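Local coordinates for protein transcriptional regulator (Pyrococcus horikoshii, PDB 1UDD) that is of unknown function but belongs to the all-helical TenA/THI-4/PQQC family and assembles from four copies, at residues A[49-60]-A[129-140]. Numbering follows the deposited sequence.
Sequences YLVGLTRALAVI and GLTALLPCFWSY
Leu-133, on segment 129-140 of helix 126-146, enters segment 49-60 of helix 36-63 as a knob into a hole formed by Leu-53, Ala-56, Leu-57 and Ile-60, at the centre of an antiparallel helix pair in the TenA-type helical bundle. The axes of the two segments approach to 10.3 Å at a signed crossing angle of -152°. The two methyls of Leu-133 divide the work: CD1 lies 3.5 Å from Leu-57 CD2 and also meets Ile-60 CD1, whereas CD2 lies 4.1 Å from Ala-56 CB and touches Leu-53 CD1.

Spacing narrows where Ile-60 meets Gly-129, whose missing side chain leaves the backbone bare to the isoleucine. With CG1 anti to its own carbonyl carbon, Ile-60 extends CD1 to within 3.4 Å of Gly-129 C, and the same methyl rests against Leu-130 CD2. Beyond the pair, Leu-57 and Ile-60 also pack on helix 68-79.

Leu-53 also reaches past Leu-133: CD2 comes 4.1 Å from Phe-137 CZ, and CD1 meets Cys-136 SG. Just past Leu-133 the helix is kinked, the backbone N of Pro-135, which carries no hydrogen, and that of Cys-136 having no bond to the turn before.

At the other end the contact becomes sulfur-aromatic. Tyr-49 CG stands anti to the backbone N (chi1 -166°), and the ring points across to Cys-136, whose SG lies at the ring edge, 4.9 Å from the centroid and 77° off the normal. The buried phenol is hydrogen-bonded to Glu-204 of helix 190-213, while Tyr-49 OH also comes within 3.0 Å of Cys-136 SG.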
# COMPACT_ATOMS: atom_id res chain seq x y z
N TYR A 49 -13.44 13.75 7.06
CA TYR A 49 -12.79 14.38 5.92
C TYR A 49 -11.37 14.76 6.33
O TYR A 49 -10.41 14.53 5.60
CB TYR A 49 -13.60 15.63 5.52
CG TYR A 49 -13.28 16.23 4.15
CD1 TYR A 49 -14.30 16.73 3.34
CD2 TYR A 49 -11.96 16.34 3.70
CE1 TYR A 49 -14.02 17.34 2.11
CE2 TYR A 49 -11.67 16.95 2.47
CZ TYR A 49 -12.71 17.45 1.69
OH TYR A 49 -12.43 18.08 0.50
N LEU A 50 -11.26 15.32 7.53
CA LEU A 50 -9.99 15.75 8.10
C LEU A 50 -9.04 14.55 8.22
O LEU A 50 -7.87 14.62 7.82
CB LEU A 50 -10.26 16.37 9.47
CG LEU A 50 -9.14 16.89 10.36
CD1 LEU A 50 -9.76 17.54 11.59
CD2 LEU A 50 -8.20 15.77 10.77
N VAL A 51 -9.56 13.45 8.77
CA VAL A 51 -8.78 12.24 8.92
C VAL A 51 -8.44 11.65 7.53
O VAL A 51 -7.29 11.31 7.26
CB VAL A 51 -9.55 11.18 9.78
CG1 VAL A 51 -8.78 9.86 9.82
CG2 VAL A 51 -9.73 11.70 11.20
N GLY A 52 -9.44 11.56 6.66
CA GLY A 52 -9.22 10.99 5.33
C GLY A 52 -8.20 11.74 4.49
O GLY A 52 -7.40 11.14 3.77
N LEU A 53 -8.24 13.07 4.56
CA LEU A 53 -7.29 13.89 3.81
C LEU A 53 -5.90 13.56 4.34
O LEU A 53 -4.93 13.47 3.59
CB LEU A 53 -7.60 15.37 4.03
CG LEU A 53 -7.09 16.40 3.01
CD1 LEU A 53 -7.72 16.11 1.65
CD2 LEU A 53 -7.46 17.82 3.49
N THR A 54 -5.80 13.39 5.65
CA THR A 54 -4.53 13.06 6.30
C THR A 54 -3.99 11.70 5.85
O THR A 54 -2.81 11.57 5.54
CB THR A 54 -4.69 13.07 7.82
OG1 THR A 54 -5.08 14.39 8.23
CG2 THR A 54 -3.39 12.72 8.51
N ARG A 55 -4.86 10.68 5.81
CA ARG A 55 -4.43 9.35 5.39
C ARG A 55 -3.89 9.36 3.98
O ARG A 55 -2.86 8.75 3.70
CB ARG A 55 -5.58 8.33 5.42
CG ARG A 55 -5.96 7.84 6.79
CD ARG A 55 -7.07 6.76 6.75
NE ARG A 55 -7.73 6.73 8.04
CZ ARG A 55 -7.17 6.25 9.14
NH1 ARG A 55 -5.96 5.74 9.08
NH2 ARG A 55 -7.80 6.36 10.31
N ALA A 56 -4.60 10.04 3.08
CA ALA A 56 -4.16 10.07 1.68
C ALA A 56 -2.82 10.81 1.56
O ALA A 56 -1.94 10.37 0.81
CB ALA A 56 -5.24 10.70 0.79
N LEU A 57 -2.67 11.91 2.29
CA LEU A 57 -1.41 12.64 2.24
C LEU A 57 -0.26 11.79 2.74
O LEU A 57 0.85 11.85 2.19
CB LEU A 57 -1.49 13.93 3.06
CG LEU A 57 -2.28 15.04 2.35
CD1 LEU A 57 -2.61 16.17 3.34
CD2 LEU A 57 -1.50 15.56 1.17
N ALA A 58 -0.52 10.98 3.78
CA ALA A 58 0.52 10.13 4.33
C ALA A 58 0.98 9.12 3.27
O ALA A 58 2.17 8.93 3.06
CB ALA A 58 0.01 9.40 5.59
N VAL A 59 0.04 8.47 2.59
CA VAL A 59 0.42 7.50 1.56
C VAL A 59 1.21 8.20 0.43
O VAL A 59 2.27 7.71 0.01
CB VAL A 59 -0.80 6.79 0.96
CG1 VAL A 59 -0.37 5.91 -0.20
CG2 VAL A 59 -1.51 5.97 2.03
N ILE A 60 0.72 9.32 -0.06
CA ILE A 60 1.45 10.03 -1.10
C ILE A 60 2.87 10.34 -0.60
O ILE A 60 3.86 10.09 -1.30
CB ILE A 60 0.76 11.36 -1.49
CG1 ILE A 60 -0.60 11.06 -2.12
CG2 ILE A 60 1.65 12.15 -2.47
CD1 ILE A 60 -1.37 12.30 -2.49
N GLY A 129 -1.93 11.06 -7.21
CA GLY A 129 -2.45 11.14 -5.85
C GLY A 129 -2.82 12.58 -5.54
O GLY A 129 -3.94 12.84 -5.09
N LEU A 130 -1.90 13.50 -5.79
CA LEU A 130 -2.15 14.91 -5.53
C LEU A 130 -3.34 15.44 -6.33
O LEU A 130 -4.15 16.22 -5.82
CB LEU A 130 -0.89 15.73 -5.85
CG LEU A 130 0.29 15.46 -4.91
CD1 LEU A 130 1.54 16.20 -5.43
CD2 LEU A 130 -0.07 15.93 -3.49
N THR A 131 -3.45 15.01 -7.58
CA THR A 131 -4.56 15.44 -8.42
C THR A 131 -5.89 14.99 -7.80
O THR A 131 -6.92 15.65 -7.97
CB THR A 131 -4.43 14.86 -9.86
OG1 THR A 131 -3.21 15.32 -10.45
CG2 THR A 131 -5.61 15.32 -10.76
N ALA A 132 -5.87 13.89 -7.05
CA ALA A 132 -7.12 13.45 -6.43
C ALA A 132 -7.48 14.36 -5.26
O ALA A 132 -8.62 14.34 -4.79
CB ALA A 132 -7.01 12.03 -5.96
N LEU A 133 -6.52 15.16 -4.81
CA LEU A 133 -6.75 16.07 -3.68
C LEU A 133 -6.93 17.53 -4.11
O LEU A 133 -7.34 18.37 -3.30
CB LEU A 133 -5.58 16.00 -2.71
CG LEU A 133 -5.14 14.62 -2.21
CD1 LEU A 133 -4.01 14.80 -1.17
CD2 LEU A 133 -6.32 13.88 -1.61
N LEU A 134 -6.63 17.83 -5.36
CA LEU A 134 -6.72 19.19 -5.86
C LEU A 134 -8.15 19.74 -5.86
O LEU A 134 -8.39 20.88 -5.45
CB LEU A 134 -6.10 19.27 -7.26
CG LEU A 134 -5.79 20.67 -7.80
CD1 LEU A 134 -4.88 21.43 -6.82
CD2 LEU A 134 -5.14 20.53 -9.14
N PRO A 135 -9.13 18.95 -6.32
CA PRO A 135 -10.48 19.52 -6.29
C PRO A 135 -10.77 19.99 -4.86
O PRO A 135 -11.35 21.06 -4.65
CB PRO A 135 -11.36 18.36 -6.71
CG PRO A 135 -10.44 17.59 -7.68
CD PRO A 135 -9.12 17.62 -6.96
N CYS A 136 -10.35 19.20 -3.87
CA CYS A 136 -10.56 19.58 -2.47
C CYS A 136 -9.97 20.95 -2.15
O CYS A 136 -10.69 21.91 -1.90
CB CYS A 136 -9.94 18.55 -1.53
SG CYS A 136 -9.66 19.20 0.15
N PHE A 137 -8.64 21.02 -2.16
CA PHE A 137 -7.94 22.27 -1.85
C PHE A 137 -8.34 23.45 -2.75
O PHE A 137 -8.65 24.53 -2.26
CB PHE A 137 -6.42 22.07 -1.95
CG PHE A 137 -5.82 21.24 -0.84
CD1 PHE A 137 -5.84 19.85 -0.90
CD2 PHE A 137 -5.20 21.84 0.25
CE1 PHE A 137 -5.25 19.07 0.11
CE2 PHE A 137 -4.61 21.08 1.27
CZ PHE A 137 -4.64 19.70 1.20
N TRP A 138 -8.36 23.22 -4.06
CA TRP A 138 -8.66 24.27 -5.03
C TRP A 138 -10.09 24.81 -5.03
O TRP A 138 -10.29 26.02 -5.00
CB TRP A 138 -8.26 23.79 -6.43
CG TRP A 138 -8.16 24.85 -7.48
CD1 TRP A 138 -8.34 26.21 -7.32
CD2 TRP A 138 -7.86 24.65 -8.87
NE1 TRP A 138 -8.17 26.86 -8.53
CE2 TRP A 138 -7.88 25.92 -9.49
CE3 TRP A 138 -7.59 23.51 -9.65
CZ2 TRP A 138 -7.63 26.09 -10.86
CZ3 TRP A 138 -7.34 23.68 -11.02
CH2 TRP A 138 -7.36 24.96 -11.61
N SER A 139 -11.09 23.92 -5.07
CA SER A 139 -12.47 24.36 -5.07
C SER A 139 -12.85 25.20 -3.85
O SER A 139 -13.64 26.11 -3.96
CB SER A 139 -13.42 23.17 -5.18
OG SER A 139 -13.48 22.44 -3.97
N TYR A 140 -12.30 24.88 -2.68
CA TYR A 140 -12.63 25.63 -1.47
C TYR A 140 -12.16 27.08 -1.59
O TYR A 140 -12.81 28.00 -1.08
CB TYR A 140 -12.04 24.96 -0.23
CG TYR A 140 -12.98 23.96 0.42
CD1 TYR A 140 -13.44 22.84 -0.29
CD2 TYR A 140 -13.48 24.18 1.70
CE1 TYR A 140 -14.39 21.97 0.27
CE2 TYR A 140 -14.43 23.32 2.27
CZ TYR A 140 -14.88 22.23 1.56
OH TYR A 140 -15.83 21.41 2.13